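Local coordinates for protein hydrogenase maturation factor (Thermoanaerobacter tengcongensis, PDB 3VTI) that takes part in [NiFe]-hydrogenase maturation, being S-carbamoylated by its partner HypF and probably dehydrating the carbamoyl group with ATP, toward the cyanide ligands of the iron, at residues 56-61 with 179-184; 147-152 with 279-284; 156-161 with 245-250; 195-200 with 251-256. All blocks are in the same frame, centred on the assembly; numbering follows the deposited sequence.

Contact 1: residues 56-61 with 179-184; sequences GTVNDA and PLNGLI. With MG (magnesium ion), chain K.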
loop_
_atom_site.group_PDB
_atom_site.type_symbol
_atom_site.label_atom_id
_atom_site.label_comp_id
_atom_site.label_asym_id
_atom_site.label_seq_id
_atom_site.Cartn_x
_atom_site.Cartn_y
_atom_site.Cartn_z
ATOM N N GLY C 56 17.154 -2.763 -0.465
ATOM C CA GLY C 56 16.625 -3.973 0.151
ATOM C C GLY C 56 16.564 -5.153 -0.793
ATOM O O GLY C 56 16.884 -6.275 -0.425
ATOM N N THR C 57 16.141 -4.890 -2.019
ATOM C CA THR C 57 16.037 -5.927 -3.029
ATOM C C THR C 57 17.386 -6.254 -3.663
ATOM O O THR C 57 17.640 -7.405 -4.027
ATOM C CB THR C 57 15.015 -5.539 -4.080
ATOM O OG1 THR C 57 13.712 -5.593 -3.486
ATOM C CG2 THR C 57 15.074 -6.480 -5.272
ATOM N N VAL C 58 18.255 -5.253 -3.783
ATOM C CA VAL C 58 19.616 -5.492 -4.232
ATOM C C VAL C 58 20.287 -6.421 -3.221
ATOM O O VAL C 58 20.940 -7.398 -3.588
ATOM C CB VAL C 58 20.401 -4.156 -4.393
ATOM C CG1 VAL C 58 21.931 -4.394 -4.427
ATOM C CG2 VAL C 58 19.921 -3.390 -5.638
ATOM N N ASN C 59 20.078 -6.132 -1.941
ATOM C CA ASN C 59 20.634 -6.934 -0.869
ATOM C C ASN C 59 20.104 -8.364 -0.881
ATOM O O ASN C 59 20.892 -9.326 -0.904
ATOM C CB ASN C 59 20.425 -6.244 0.478
ATOM C CG ASN C 59 21.196 -4.920 0.576
ATOM O OD1 ASN C 59 22.151 -4.682 -0.185
ATOM N ND2 ASN C 59 20.786 -4.057 1.509
ATOM N N ASP C 60 18.773 -8.494 -0.902
ATOM C CA ASP C 60 18.117 -9.797 -0.912
ATOM C C ASP C 60 18.592 -10.633 -2.106
ATOM O O ASP C 60 18.766 -11.839 -1.982
ATOM C CB ASP C 60 16.589 -9.643 -0.939
ATOM C CG ASP C 60 15.986 -9.341 0.438
ATOM O OD1 ASP C 60 16.296 -10.041 1.427
ATOM O OD2 ASP C 60 15.143 -8.413 0.524
ATOM N N ALA C 61 18.822 -9.978 -3.247
ATOM C CA ALA C 61 19.237 -10.656 -4.470
ATOM C C ALA C 61 20.704 -11.116 -4.444
ATOM O O ALA C 61 21.136 -11.882 -5.320
ATOM C CB ALA C 61 18.977 -9.774 -5.682
ATOM N N PRO C 179 23.332 -0.350 -0.337
ATOM C CA PRO C 179 23.442 -1.577 -1.124
ATOM C C PRO C 179 24.735 -2.290 -0.763
ATOM O O PRO C 179 25.807 -1.673 -0.747
ATOM C CB PRO C 179 23.492 -1.063 -2.564
ATOM C CG PRO C 179 24.150 0.278 -2.458
ATOM C CD PRO C 179 23.783 0.833 -1.097
ATOM N N LEU C 180 24.628 -3.578 -0.463
ATOM C CA LEU C 180 25.756 -4.343 0.065
ATOM C C LEU C 180 26.310 -5.335 -0.933
ATOM O O LEU C 180 27.188 -6.133 -0.604
ATOM C CB LEU C 180 25.357 -5.084 1.342
ATOM C CG LEU C 180 24.917 -4.245 2.543
ATOM C CD1 LEU C 180 24.285 -5.157 3.560
ATOM C CD2 LEU C 180 26.091 -3.466 3.154
ATOM N N ASN C 181 25.803 -5.297 -2.157
ATOM C CA ASN C 181 26.263 -6.234 -3.169
ATOM C C ASN C 181 27.764 -6.122 -3.448
ATOM O O ASN C 181 28.392 -7.117 -3.802
ATOM C CB ASN C 181 25.455 -6.084 -4.451
ATOM C CG ASN C 181 25.590 -4.716 -5.068
ATOM O OD1 ASN C 181 25.527 -3.697 -4.378
ATOM N ND2 ASN C 181 25.775 -4.682 -6.382
ATOM N N GLY C 182 28.324 -4.920 -3.275
ATOM C CA GLY C 182 29.762 -4.683 -3.404
ATOM C C GLY C 182 30.556 -5.386 -2.315
ATOM O O GLY C 182 31.572 -6.040 -2.592
ATOM N N LEU C 183 30.087 -5.264 -1.072
ATOM C CA LEU C 183 30.691 -5.940 0.064
ATOM C C LEU C 183 30.582 -7.468 -0.066
ATOM O O LEU C 183 31.548 -8.199 0.191
ATOM C CB LEU C 183 30.051 -5.446 1.363
ATOM C CG LEU C 183 30.450 -6.058 2.708
ATOM C CD1 LEU C 183 30.503 -5.004 3.780
ATOM C CD2 LEU C 183 29.473 -7.128 3.100
ATOM N N ILE C 184 29.404 -7.935 -0.463
ATOM C CA ILE C 184 29.158 -9.358 -0.683
ATOM C C ILE C 184 30.054 -9.916 -1.807
ATOM O O ILE C 184 30.625 -11.006 -1.679
ATOM C CB ILE C 184 27.645 -9.616 -0.909
ATOM C CG1 ILE C 184 26.884 -9.345 0.398
ATOM C CG2 ILE C 184 27.383 -11.033 -1.373
ATOM C CD1 ILE C 184 25.362 -9.225 0.259
HETATM MG MG MG K . 16.422 -10.454 3.427
HETATM O O HOH W 1 14.600 -11.989 3.177
#

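Contact 2: residues 147-152 with 279-284; sequences VLISGT and EIIGEV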
loop_
_atom_site.group_PDB
_atom_site.type_symbol
_atom_site.label_atom_id
_atom_site.label_comp_id
_atom_site.label_asym_id
_atom_site.label_seq_id
_atom_site.Cartn_x
_atom_site.Cartn_y
_atom_site.Cartn_z
ATOM N N VAL C 147 30.179 -16.573 13.307
ATOM C CA VAL C 147 29.167 -15.611 12.924
ATOM C C VAL C 147 29.761 -14.219 12.980
ATOM O O VAL C 147 30.339 -13.828 13.992
ATOM C CB VAL C 147 27.955 -15.677 13.864
ATOM C CG1 VAL C 147 26.790 -14.878 13.293
ATOM C CG2 VAL C 147 27.535 -17.113 14.080
ATOM N N LEU C 148 29.607 -13.479 11.888
ATOM C CA LEU C 148 30.029 -12.088 11.822
ATOM C C LEU C 148 28.856 -11.172 11.466
ATOM O O LEU C 148 27.871 -11.604 10.846
ATOM C CB LEU C 148 31.149 -11.918 10.792
ATOM C CG LEU C 148 32.469 -12.638 11.048
ATOM C CD1 LEU C 148 32.470 -14.032 10.453
ATOM C CD2 LEU C 148 33.603 -11.833 10.478
ATOM N N ILE C 149 28.968 -9.908 11.867
ATOM C CA ILE C 149 28.062 -8.854 11.419
ATOM C C ILE C 149 28.893 -7.782 10.722
ATOM O O ILE C 149 29.965 -7.416 11.214
ATOM C CB ILE C 149 27.256 -8.226 12.595
ATOM C CG1 ILE C 149 26.233 -7.209 12.084
ATOM C CG2 ILE C 149 28.171 -7.530 13.583
ATOM C CD1 ILE C 149 24.899 -7.792 11.798
ATOM N N SER C 150 28.394 -7.267 9.598
ATOM C CA SER C 150 29.134 -6.289 8.782
ATOM C C SER C 150 29.286 -4.891 9.394
ATOM O O SER C 150 30.081 -4.093 8.902
ATOM C CB SER C 150 28.492 -6.163 7.396
ATOM O OG SER C 150 27.137 -5.761 7.489
ATOM N N GLY C 151 28.517 -4.592 10.444
ATOM C CA GLY C 151 28.568 -3.281 11.097
ATOM C C GLY C 151 27.595 -3.129 12.261
ATOM O O GLY C 151 27.051 -4.116 12.762
ATOM N N THR C 152 27.380 -1.886 12.689
ATOM C CA THR C 152 26.595 -1.604 13.884
ATOM C C THR C 152 25.154 -2.081 13.750
ATOM O O THR C 152 24.588 -2.113 12.646
ATOM C CB THR C 152 26.599 -0.106 14.238
ATOM O OG1 THR C 152 26.178 0.647 13.104
ATOM C CG2 THR C 152 27.990 0.362 14.668
ATOM N N GLU C 279 32.397 -6.962 13.041
ATOM C CA GLU C 279 32.913 -7.762 14.148
ATOM C C GLU C 279 32.537 -9.238 14.016
ATOM O O GLU C 279 31.458 -9.582 13.533
ATOM C CB GLU C 279 32.392 -7.239 15.500
ATOM C CG GLU C 279 32.700 -5.768 15.828
ATOM C CD GLU C 279 34.118 -5.522 16.362
ATOM O OE1 GLU C 279 34.355 -4.397 16.865
ATOM O OE2 GLU C 279 34.987 -6.432 16.287
ATOM N N ILE C 280 33.458 -10.100 14.443
ATOM C CA ILE C 280 33.161 -11.473 14.813
ATOM C C ILE C 280 32.295 -11.373 16.069
ATOM O O ILE C 280 32.717 -10.776 17.063
ATOM C CB ILE C 280 34.474 -12.244 15.139
ATOM C CG1 ILE C 280 35.365 -12.353 13.888
ATOM C CG2 ILE C 280 34.180 -13.618 15.765
ATOM C CD1 ILE C 280 36.716 -12.999 14.125
ATOM N N ILE C 281 31.089 -11.938 16.026
ATOM C CA ILE C 281 30.145 -11.788 17.142
ATOM C C ILE C 281 29.762 -13.088 17.865
ATOM O O ILE C 281 29.248 -13.042 18.981
ATOM C CB ILE C 281 28.854 -11.025 16.734
ATOM C CG1 ILE C 281 28.115 -11.762 15.611
ATOM C CG2 ILE C 281 29.182 -9.575 16.355
ATOM C CD1 ILE C 281 26.668 -11.362 15.442
ATOM N N GLY C 282 30.014 -14.236 17.242
ATOM C CA GLY C 282 29.617 -15.499 17.832
ATOM C C GLY C 282 30.075 -16.748 17.115
ATOM O O GLY C 282 30.959 -16.702 16.254
ATOM N N GLU C 283 29.453 -17.867 17.489
ATOM C CA GLU C 283 29.821 -19.203 17.023
ATOM C C GLU C 283 28.563 -20.071 16.918
ATOM O O GLU C 283 27.658 -19.972 17.743
ATOM C CB GLU C 283 30.841 -19.858 17.984
ATOM C CG GLU C 283 31.558 -21.076 17.403
ATOM C CD GLU C 283 32.521 -21.767 18.378
ATOM O OE1 GLU C 283 32.065 -22.280 19.429
ATOM O OE2 GLU C 283 33.736 -21.833 18.073
ATOM N N VAL C 284 28.528 -20.921 15.895
ATOM C CA VAL C 284 27.446 -21.872 15.681
ATOM C C VAL C 284 27.604 -23.094 16.605
ATOM O O VAL C 284 28.616 -23.802 16.563
ATOM C CB VAL C 284 27.390 -22.308 14.203
ATOM C CG1 VAL C 284 26.352 -23.391 13.993
ATOM C CG2 VAL C 284 27.106 -21.114 13.309
#

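Contact 3: residues 156-161 with 245-250; sequences HGMAVM and LHLANE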
loop_
_atom_site.group_PDB
_atom_site.type_symbol
_atom_site.label_atom_id
_atom_site.label_comp_id
_atom_site.label_asym_id
_atom_site.label_seq_id
_atom_site.Cartn_x
_atom_site.Cartn_y
_atom_site.Cartn_z
ATOM N N HIS C 156 18.703 1.511 11.488
ATOM C CA HIS C 156 17.486 1.821 10.763
ATOM C C HIS C 156 16.259 1.798 11.681
ATOM O O HIS C 156 15.517 2.781 11.756
ATOM C CB HIS C 156 17.302 0.859 9.598
ATOM C CG HIS C 156 16.079 1.138 8.788
ATOM N ND1 HIS C 156 16.064 2.057 7.762
ATOM C CD2 HIS C 156 14.826 0.631 8.859
ATOM C CE1 HIS C 156 14.855 2.097 7.229
ATOM N NE2 HIS C 156 14.085 1.244 7.880
ATOM N N GLY C 157 16.065 0.682 12.384
ATOM C CA GLY C 157 14.973 0.531 13.334
ATOM C C GLY C 157 14.814 1.705 14.281
ATOM O O GLY C 157 13.708 2.230 14.457
ATOM N N MET C 158 15.911 2.131 14.897
ATOM C CA MET C 158 15.824 3.242 15.829
ATOM C C MET C 158 15.619 4.579 15.115
ATOM O O MET C 158 14.948 5.460 15.637
ATOM C CB MET C 158 17.028 3.281 16.771
ATOM C CG MET C 158 16.883 4.272 17.929
ATOM S SD MET C 158 15.325 4.160 18.862
ATOM C CE MET C 158 15.618 2.694 19.848
ATOM N N ALA C 159 16.176 4.718 13.918
ATOM C CA ALA C 159 16.051 5.962 13.160
ATOM C C ALA C 159 14.608 6.264 12.753
ATOM O O ALA C 159 14.117 7.365 13.006
ATOM C CB ALA C 159 16.983 5.961 11.932
ATOM N N VAL C 160 13.928 5.295 12.140
ATOM C CA VAL C 160 12.539 5.513 11.727
ATOM C C VAL C 160 11.601 5.604 12.934
ATOM O O VAL C 160 10.683 6.409 12.930
ATOM C CB VAL C 160 12.033 4.522 10.620
ATOM C CG1 VAL C 160 13.169 4.115 9.690
ATOM C CG2 VAL C 160 11.355 3.296 11.211
ATOM N N MET C 161 11.856 4.807 13.970
ATOM C CA MET C 161 11.173 4.937 15.265
ATOM C C MET C 161 11.226 6.381 15.787
ATOM O O MET C 161 10.203 6.963 16.139
ATOM C CB MET C 161 11.811 3.973 16.278
ATOM C CG MET C 161 11.465 4.203 17.747
ATOM S SD MET C 161 10.458 2.904 18.492
ATOM C CE MET C 161 11.581 1.511 18.501
ATOM N N LEU C 245 19.088 -5.902 19.336
ATOM C CA LEU C 245 19.008 -7.150 18.590
ATOM C C LEU C 245 17.657 -7.351 17.912
ATOM O O LEU C 245 17.522 -8.229 17.059
ATOM C CB LEU C 245 19.308 -8.338 19.508
ATOM C CG LEU C 245 20.764 -8.510 19.947
ATOM C CD1 LEU C 245 20.898 -9.728 20.859
ATOM C CD2 LEU C 245 21.719 -8.603 18.736
ATOM N N HIS C 246 16.665 -6.547 18.285
ATOM C CA HIS C 246 15.342 -6.669 17.699
ATOM C C HIS C 246 15.034 -5.554 16.720
ATOM O O HIS C 246 14.031 -5.628 16.019
ATOM C CB HIS C 246 14.245 -6.689 18.762
ATOM C CG HIS C 246 14.385 -7.784 19.773
ATOM N ND1 HIS C 246 15.078 -8.950 19.525
ATOM C CD2 HIS C 246 13.885 -7.903 21.028
ATOM C CE1 HIS C 246 15.027 -9.727 20.591
ATOM N NE2 HIS C 246 14.304 -9.115 21.515
ATOM N N LEU C 247 15.856 -4.510 16.698
ATOM C CA LEU C 247 15.630 -3.387 15.790
ATOM C C LEU C 247 16.168 -3.720 14.419
ATOM O O LEU C 247 17.191 -4.373 14.312
ATOM C CB LEU C 247 16.319 -2.122 16.299
ATOM C CG LEU C 247 15.787 -1.440 17.553
ATOM C CD1 LEU C 247 16.723 -0.311 17.918
ATOM C CD2 LEU C 247 14.374 -0.928 17.350
ATOM N N ALA C 248 15.493 -3.238 13.380
ATOM C CA ALA C 248 15.865 -3.505 11.980
ATOM C C ALA C 248 17.141 -2.790 11.511
ATOM O O ALA C 248 17.513 -1.733 12.034
ATOM C CB ALA C 248 14.698 -3.171 11.055
ATOM N N ASN C 249 17.800 -3.389 10.525
ATOM C CA ASN C 249 18.964 -2.811 9.853
ATOM C C ASN C 249 18.713 -2.832 8.350
ATOM O O ASN C 249 17.962 -3.690 7.868
ATOM C CB ASN C 249 20.219 -3.616 10.175
ATOM C CG ASN C 249 20.599 -3.533 11.643
ATOM O OD1 ASN C 249 21.191 -2.547 12.087
ATOM N ND2 ASN C 249 20.253 -4.567 12.406
ATOM N N GLU C 250 19.316 -1.899 7.608
ATOM C CA GLU C 250 19.124 -1.846 6.152
ATOM C C GLU C 250 20.429 -1.655 5.384
ATOM O O GLU C 250 20.418 -1.517 4.159
ATOM C CB GLU C 250 18.110 -0.759 5.756
ATOM C CG GLU C 250 16.660 -1.032 6.159
ATOM C CD GLU C 250 16.053 -2.251 5.473
ATOM O OE1 GLU C 250 16.583 -2.689 4.428
ATOM O OE2 GLU C 250 15.031 -2.767 5.979
#

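Contact 4: residues 195-200 with 251-256; sequences KVLRDP and GKVVVV. With MG (magnesium ion), chain K.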
loop_
_atom_site.group_PDB
_atom_site.type_symbol
_atom_site.label_atom_id
_atom_site.label_comp_id
_atom_site.label_asym_id
_atom_site.label_seq_id
_atom_site.Cartn_x
_atom_site.Cartn_y
_atom_site.Cartn_z
ATOM N N LYS C 195 28.996 -19.550 4.149
ATOM C CA LYS C 195 27.921 -20.520 4.293
ATOM C C LYS C 195 26.536 -19.887 4.321
ATOM O O LYS C 195 25.626 -20.371 3.651
ATOM C CB LYS C 195 28.175 -21.402 5.510
ATOM C CG LYS C 195 29.251 -22.444 5.250
ATOM C CD LYS C 195 29.749 -22.997 6.544
ATOM C CE LYS C 195 30.105 -24.468 6.449
ATOM N NZ LYS C 195 28.892 -25.326 6.340
ATOM N N VAL C 196 26.385 -18.797 5.071
ATOM C CA VAL C 196 25.096 -18.097 5.195
ATOM C C VAL C 196 25.271 -16.587 5.073
ATOM O O VAL C 196 26.238 -16.018 5.586
ATOM C CB VAL C 196 24.393 -18.397 6.535
ATOM C CG1 VAL C 196 23.084 -17.583 6.673
ATOM C CG2 VAL C 196 24.141 -19.886 6.686
ATOM N N LEU C 197 24.332 -15.953 4.380
ATOM C CA LEU C 197 24.280 -14.511 4.267
ATOM C C LEU C 197 22.835 -14.076 4.434
ATOM O O LEU C 197 21.958 -14.564 3.726
ATOM C CB LEU C 197 24.810 -14.046 2.905
ATOM C CG LEU C 197 26.309 -14.138 2.610
ATOM C CD1 LEU C 197 26.577 -13.769 1.165
ATOM C CD2 LEU C 197 27.127 -13.251 3.530
ATOM N N ARG C 198 22.586 -13.179 5.381
ATOM C CA ARG C 198 21.252 -12.592 5.541
ATOM C C ARG C 198 21.310 -11.203 6.164
ATOM O O ARG C 198 22.045 -10.970 7.123
ATOM C CB ARG C 198 20.326 -13.504 6.356
ATOM C CG ARG C 198 18.914 -12.965 6.506
ATOM C CD ARG C 198 17.928 -14.060 6.882
ATOM N NE ARG C 198 17.648 -14.937 5.746
ATOM C CZ ARG C 198 16.807 -15.970 5.770
ATOM N NH1 ARG C 198 16.134 -16.282 6.876
ATOM N NH2 ARG C 198 16.638 -16.698 4.677
ATOM N N ASP C 199 20.532 -10.289 5.604
ATOM C CA ASP C 199 20.380 -8.958 6.170
ATOM C C ASP C 199 19.325 -8.933 7.287
ATOM O O ASP C 199 18.198 -9.390 7.084
ATOM C CB ASP C 199 20.064 -7.933 5.070
ATOM C CG ASP C 199 18.849 -8.305 4.230
ATOM O OD1 ASP C 199 18.497 -9.509 4.131
ATOM O OD2 ASP C 199 18.261 -7.364 3.642
ATOM N N PRO C 200 19.697 -8.413 8.478
ATOM C CA PRO C 200 18.795 -8.456 9.625
ATOM C C PRO C 200 17.830 -7.287 9.520
ATOM O O PRO C 200 18.082 -6.210 10.065
ATOM C CB PRO C 200 19.733 -8.314 10.830
ATOM C CG PRO C 200 21.072 -7.842 10.281
ATOM C CD PRO C 200 20.941 -7.683 8.790
ATOM N N GLY C 251 21.542 -1.646 6.113
ATOM C CA GLY C 251 22.872 -1.608 5.514
ATOM C C GLY C 251 23.813 -2.615 6.152
ATOM O O GLY C 251 25.034 -2.396 6.184
ATOM N N LYS C 252 23.254 -3.719 6.663
ATOM C CA LYS C 252 24.053 -4.746 7.347
ATOM C C LYS C 252 23.794 -6.167 6.843
ATOM O O LYS C 252 22.704 -6.501 6.381
ATOM C CB LYS C 252 23.846 -4.697 8.873
ATOM C CG LYS C 252 24.048 -3.325 9.513
ATOM C CD LYS C 252 25.488 -2.847 9.416
ATOM C CE LYS C 252 25.569 -1.316 9.319
ATOM N NZ LYS C 252 24.914 -0.604 10.457
ATOM N N VAL C 253 24.812 -7.004 6.936
ATOM C CA VAL C 253 24.630 -8.415 6.644
ATOM C C VAL C 253 25.238 -9.252 7.765
ATOM O O VAL C 253 26.312 -8.926 8.277
ATOM C CB VAL C 253 25.201 -8.808 5.237
ATOM C CG1 VAL C 253 26.738 -8.595 5.160
ATOM C CG2 VAL C 253 24.816 -10.261 4.862
ATOM N N VAL C 254 24.514 -10.299 8.157
ATOM C CA VAL C 254 25.011 -11.343 9.049
ATOM C C VAL C 254 25.662 -12.424 8.206
ATOM O O VAL C 254 25.068 -12.931 7.250
ATOM C CB VAL C 254 23.868 -11.972 9.864
ATOM C CG1 VAL C 254 24.347 -13.218 10.643
ATOM C CG2 VAL C 254 23.257 -10.938 10.802
ATOM N N VAL C 255 26.880 -12.788 8.571
ATOM C CA VAL C 255 27.648 -13.760 7.807
ATOM C C VAL C 255 28.064 -14.947 8.644
ATOM O O VAL C 255 28.604 -14.794 9.720
ATOM C CB VAL C 255 28.950 -13.146 7.279
ATOM C CG1 VAL C 255 29.547 -14.007 6.185
ATOM C CG2 VAL C 255 28.729 -11.724 6.802
ATOM N N VAL C 256 27.830 -16.136 8.121
ATOM C CA VAL C 256 28.362 -17.353 8.719
ATOM C C VAL C 256 29.457 -17.910 7.802
ATOM O O VAL C 256 29.258 -17.996 6.593
ATOM C CB VAL C 256 27.244 -18.397 8.969
ATOM C CG1 VAL C 256 27.764 -19.565 9.757
ATOM C CG2 VAL C 256 26.088 -17.758 9.724
HETATM MG MG MG K . 16.422 -10.454 3.427
HETATM O O HOH W 1 14.600 -11.989 3.177
#

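Contact 1: residues 56-61 with 179-184
Next to the magnesium site, in the seam between the N-terminal and C-terminal AIR synthase-like regions, Asn59 of helix 49-60 takes hold of Leu180 at the head of helix 181-187. The backbone N of Leu180 donates to Asn59 OD1 at 2.7 Å. Its N-H points well at the oxygen, with an angle of 158°, while the nitrogen lies 20° off the carbonyl plane of the amide. The other end of that amide, ND2, bonds to Ala178 O, so 178-180 grips the group at both ends and settles which way round it sits. With CG anti to the carbonyl carbon (chi1 -65°), the amide swings across although the CB itself does not aim at 179-184. OD1 also rests 3.5 Å from Pro179 CA.

Val58 makes the apolar half. Its CG1 branch reaches Pro179 CB at 4.1 Å and also lies 3.7 Å from Asn181 OD1, the valine lying slantwise to the asparagine side chain. The Asn181 amide is itself held by ND2 bonding to Ala100 O of helix 83-100. Leu180 occupies the N-cap position of its helix, and its O receives Ile184 N at 2.9 Å.

One residue on from Asn59, Asp60 turns away from 179-184 and binds the magnesium ion through OD1 at 2.0 Å. Asp22, Asp199 and a water are its fellow ligands. A metal held by aspartates from both regions, beside helices that pack across the join, fits the two-domain, PurM-like architecture of the AIR synthase superfamily.

Contact 2: residues 147-152 with 279-284
Leu148 and Ile280 stand side by side on one face of the sheet, pointing the same way, with Leu148 CD2 against Ile280 CG1 at 3.9 Å. On the other face the meetings are slanted. Ile149 lays its CG2 against Ile281 CG2 at 3.6 Å, and Val147 crosses Ile281 with CG1 near both CG1 and CD1 of the isoleucine. Val147 CG2 points the other way along the strand and meets Val284 CG2 at 4.1 Å. With CG1 anti to the backbone N (chi1 -168°), the two methyls of Val147 spread along the partner strand, CG1 toward Ile281 and CG2 toward Val284. An alanine here is likely to leave both Ile281 and Val284 without their methyl partner, opening a gap on this face.

Ile281 can join that face because the ladder carries a classic bulge, where Ile281 and Gly282 together face Val147. Val147 O accepts both Ile281 N at 2.9 Å and Gly282 N at 3.3 Å, and Val147 N returns a bond to Gly282 O. Beyond the bulge, Ile149 and Glu279 form an antiparallel hydrogen-bonded pair, 3.0 Å from Ile149 N to Glu279 O.

Strand 146-149 has strand 254-257 on its other edge, while 279-285 continues to 219-223. Helix 262-270 packs on the Leu148 and Ile280 face, and Val254 and Ile222 flank the Val147, Ile149 and Ile281 side.

Contact 3: residues 156-161 with 245-250
A single backbone hydrogen bond ties helix 155-164 to the loop 245-250, from Gly157 N to Ala248 O at 2.8 Å. The bond is nearly straight (167°), but the N-H comes to the oxygen from above the carbonyl plane rather than along a lone pair. Gly157 has no side chain to hold the loop off, and Leu247 and Ala248 pass close by.

The aromatic part is a CH-pi contact. Glu250 CG sits over the centre of the His156 ring, 3.5 Å from the centroid and 11° off its normal, while Val160 CG1 lies against the opposite face, shifted toward the rim. Ala248 CB comes at the ring edge. The ring reaches this slot because CG is anti to the backbone N (chi1 -179°), and its ND1 bonds to Ser175 OG, which probably helps to fix its rotation. A serine in its place would probably leave Glu250 CG and Val160 without the ring between them and Ser175 without this mate.

Apolar packing centres on the two methyls of Leu247. CD1 meets Met158 CE at 3.7 Å, and CD2 meets Met161 CE at 3.9 Å, the latter pair crossing at about a right angle. Met161 also packs on an apolar side chain of another protein chain in the assembly.

The loop then runs on toward the metal: the Glu250 side chain is about 8 Å from the magnesium ion, an arrangement consistent with the domain-interface active site of the AIR synthase superfamily.

Contact 4: residues 195-200 with 251-256
Val256 O is gripped by two successive amides, Lys195 N at 2.9 Å and Val196 N in a weak bond at 3.3 Å. With both residues facing Val256 this is a classic beta bulge, and the ladder then runs on as regular antiparallel pairing. Val256 N goes to Val196 O at 3.0 Å; after the non-hydrogen-bonded pair Leu197-Val255 come the reciprocal bonds of Arg198 and Val254, with Val254 N giving to Arg198 O at 2.8 Å.

Val196 and Val256 lie side by side on one face, with Val196 CB 3.7 Å from Val256 CG2. On the reverse face Leu197 CD2 sits beside Val255 CG1 and also touches Val253 CG2. These are edge strand 194-198 and its neighbour 254-257 in the mixed sheet of the AIR synthase C-terminal region, and helix 181-187 covers the Leu197 and Val255 face.

Past the strand pairing, 199-200 still runs along 252-254. Pro200 lays CD on Lys252 O and CG on Val254 CG2, the latter 3.8 Å apart. Asp199 has CG between its backbone N and carbonyl carbon (chi1 55°), which sends the carboxylate away from 251-256 to bind the magnesium ion through OD1 at 2.4 Å, joining Asp22 and Asp60. Arg198 acts from the second shell: NE forms a salt bridge to Asp22, probably helping to position that ligand, and NH1 reaches Glu211.

In the fold
Contacts 2 and 4 belong to one sheet, their centres about 9 Å apart; the strand order there is 194-198, 254-257, 146-149, 279-285. Contact 1 joins the N-terminal region to helix 181-187, which lies against that sheet; its centre is about 10 Å from that of contact 4, and the two give Asp60 and Asp199 to the same magnesium ion. Contact 3 sits farther off, 16 to 18 Å from the other centres. Along the chain 245-250 leads straight into 251-256, and 147-152 is soon followed by 156-161. Contacts 1 and 4 thus bring distant parts of the chain to one magnesium ion, consistent with an active site built from both regions, while contact 2 builds the sheet behind it.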